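Local coordinates for protein-disulfide isomerase (Novosphingobium aromaticivorans, PDB 3GMF) that probably acts as a thiol-disulfide oxidoreductase or isomerase of the thioredoxin superfamily, at residues C27-F33 / T169-M173. Residues are numbered along the deposited sequence; the frame is centred on the assembly and turned at random.
Sequences CPHCSHF and TPSFM
C27 and C30 meet T169 and P170 in a textbook thioredoxin-fold pairing: a CxxC motif opening helix 28-46, faced by a cis-proline just ahead of strand 171-174. As in relatives, this is probably the redox site, here with both cysteines as free thiols. C27 occupies the N-cap, and its SG accepts a bond from C30 N (3.4 Å, 150°), a capping bond that ties the thiol to the first turn of the helix. With SG anti to the backbone N (chi1 169°), the thiol is brought beside T169, whose OG1 comes within 3.2 Å of C27 SG.

The cis-proline lies alongside the first helical turn. C30 SG sits 3.5 Å from P170 N, while P170 CD is touched by both C30 SG (3.7 Å) and H29 CB (3.6 Å); V23 touches C30 from strand 17-23.

Deeper in, F33 and F172 reach in from the helix and the strand to meet each other. Their planes are inclined at 51°, neither parallel nor perpendicular, and F172 CZ sits above the F33 ring, off its centre. L188 of helix 185-196 touches both rings. With an alanine here instead of F33, the CB that meets P170 CG would remain, but a gap would probably open beside CE1 and CZ of F172. At the aromatic pair, F33 CZ comes to 3.5 Å from F172 CE1.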
loop_
_atom_site.group_PDB
_atom_site.type_symbol
_atom_site.label_atom_id
_atom_site.label_comp_id
_atom_site.label_asym_id
_atom_site.label_seq_id
_atom_site.Cartn_x
_atom_site.Cartn_y
_atom_site.Cartn_z
ATOM N N CYS A 27 -6.587 -4.683 2.834
ATOM C CA CYS A 27 -6.448 -5.371 4.121
ATOM C C CYS A 27 -6.923 -4.469 5.263
ATOM O O CYS A 27 -6.432 -3.346 5.422
ATOM C CB CYS A 27 -4.973 -5.782 4.322
ATOM S SG CYS A 27 -4.580 -6.357 5.988
ATOM N N PRO A 28 -7.871 -4.955 6.081
ATOM C CA PRO A 28 -8.400 -4.130 7.172
ATOM C C PRO A 28 -7.349 -3.874 8.254
ATOM O O PRO A 28 -7.370 -2.822 8.914
ATOM C CB PRO A 28 -9.537 -4.999 7.727
ATOM C CG PRO A 28 -9.112 -6.414 7.416
ATOM C CD PRO A 28 -8.482 -6.302 6.055
ATOM N N HIS A 29 -6.421 -4.813 8.411
ATOM C CA HIS A 29 -5.333 -4.662 9.392
ATOM C C HIS A 29 -4.386 -3.552 8.987
ATOM O O HIS A 29 -3.910 -2.804 9.833
ATOM C CB HIS A 29 -4.573 -5.978 9.577
ATOM C CG HIS A 29 -5.439 -7.132 9.982
ATOM N ND1 HIS A 29 -6.207 -7.119 11.126
ATOM C CD2 HIS A 29 -5.639 -8.341 9.407
ATOM C CE1 HIS A 29 -6.846 -8.271 11.237
ATOM N NE2 HIS A 29 -6.518 -9.030 10.208
ATOM N N CYS A 30 -4.117 -3.421 7.691
ATOM C CA CYS A 30 -3.248 -2.350 7.200
ATOM C C CYS A 30 -3.883 -0.976 7.365
ATOM O O CYS A 30 -3.187 -0.011 7.705
ATOM C CB CYS A 30 -2.893 -2.563 5.733
ATOM S SG CYS A 30 -1.809 -3.984 5.528
ATOM N N SER A 31 -5.195 -0.890 7.124
ATOM C CA SER A 31 -5.920 0.363 7.364
ATOM C C SER A 31 -5.840 0.769 8.834
ATOM O O SER A 31 -5.422 1.892 9.154
ATOM C CB SER A 31 -7.376 0.254 6.915
ATOM O OG SER A 31 -8.079 1.449 7.239
ATOM N N HIS A 32 -6.224 -0.151 9.719
ATOM C CA HIS A 32 -6.108 0.061 11.159
ATOM C C HIS A 32 -4.678 0.419 11.568
ATOM O O HIS A 32 -4.476 1.345 12.360
ATOM C CB HIS A 32 -6.622 -1.170 11.922
ATOM C CG HIS A 32 -6.675 -0.996 13.410
ATOM N ND1 HIS A 32 -7.339 0.048 14.019
ATOM C CD2 HIS A 32 -6.167 -1.752 14.412
ATOM C CE1 HIS A 32 -7.227 -0.066 15.332
ATOM N NE2 HIS A 32 -6.523 -1.152 15.596
ATOM N N PHE A 33 -3.688 -0.277 11.009
ATOM C CA PHE A 33 -2.282 0.011 11.340
ATOM C C PHE A 33 -1.861 1.431 10.941
ATOM O O PHE A 33 -1.172 2.113 11.700
ATOM C CB PHE A 33 -1.331 -1.012 10.699
ATOM C CG PHE A 33 0.111 -0.626 10.792
ATOM C CD1 PHE A 33 0.810 -0.770 11.997
ATOM C CD2 PHE A 33 0.780 -0.120 9.684
ATOM C CE1 PHE A 33 2.162 -0.400 12.089
ATOM C CE2 PHE A 33 2.128 0.254 9.772
ATOM C CZ PHE A 33 2.809 0.122 10.988
ATOM N N THR A 169 -0.716 -9.612 6.201
ATOM C CA THR A 169 -0.439 -8.168 6.159
ATOM C C THR A 169 -1.113 -7.440 7.341
ATOM O O THR A 169 -2.138 -7.912 7.840
ATOM C CB THR A 169 -0.911 -7.556 4.838
ATOM O OG1 THR A 169 -2.249 -7.999 4.580
ATOM C CG2 THR A 169 0.035 -7.980 3.681
ATOM N N PRO A 170 -0.506 -6.330 7.826
ATOM C CA PRO A 170 0.810 -5.832 7.418
ATOM C C PRO A 170 1.875 -6.754 7.991
ATOM O O PRO A 170 1.624 -7.437 8.997
ATOM C CB PRO A 170 0.899 -4.457 8.115
ATOM C CG PRO A 170 0.064 -4.619 9.329
ATOM C CD PRO A 170 -1.103 -5.469 8.868
ATOM N N SER A 171 3.028 -6.797 7.339
ATOM C CA SER A 171 4.199 -7.452 7.917
ATOM C C SER A 171 5.360 -6.473 7.868
ATOM O O SER A 171 5.329 -5.499 7.105
ATOM C CB SER A 171 4.534 -8.746 7.165
ATOM O OG SER A 171 3.535 -9.739 7.368
ATOM N N PHE A 172 6.402 -6.740 8.661
ATOM C CA PHE A 172 7.464 -5.761 8.861
ATOM C C PHE A 172 8.827 -6.414 8.886
ATOM O O PHE A 172 8.958 -7.537 9.345
ATOM C CB PHE A 172 7.232 -5.012 10.187
ATOM C CG PHE A 172 5.867 -4.402 10.289
ATOM C CD1 PHE A 172 5.574 -3.234 9.581
ATOM C CD2 PHE A 172 4.872 -5.008 11.059
ATOM C CE1 PHE A 172 4.306 -2.688 9.637
ATOM C CE2 PHE A 172 3.579 -4.440 11.141
ATOM C CZ PHE A 172 3.320 -3.285 10.448
ATOM N N MET A 173 9.832 -5.693 8.388
ATOM C CA MET A 173 11.230 -6.046 8.669
ATOM C C MET A 173 11.970 -4.873 9.292
ATOM O O MET A 173 11.715 -3.707 8.960
ATOM C CB MET A 173 12.046 -6.528 7.437
ATOM C CG MET A 173 11.336 -7.117 6.219
ATOM S SD MET A 173 12.653 -7.758 5.086
ATOM C CE MET A 173 13.106 -9.248 5.932
#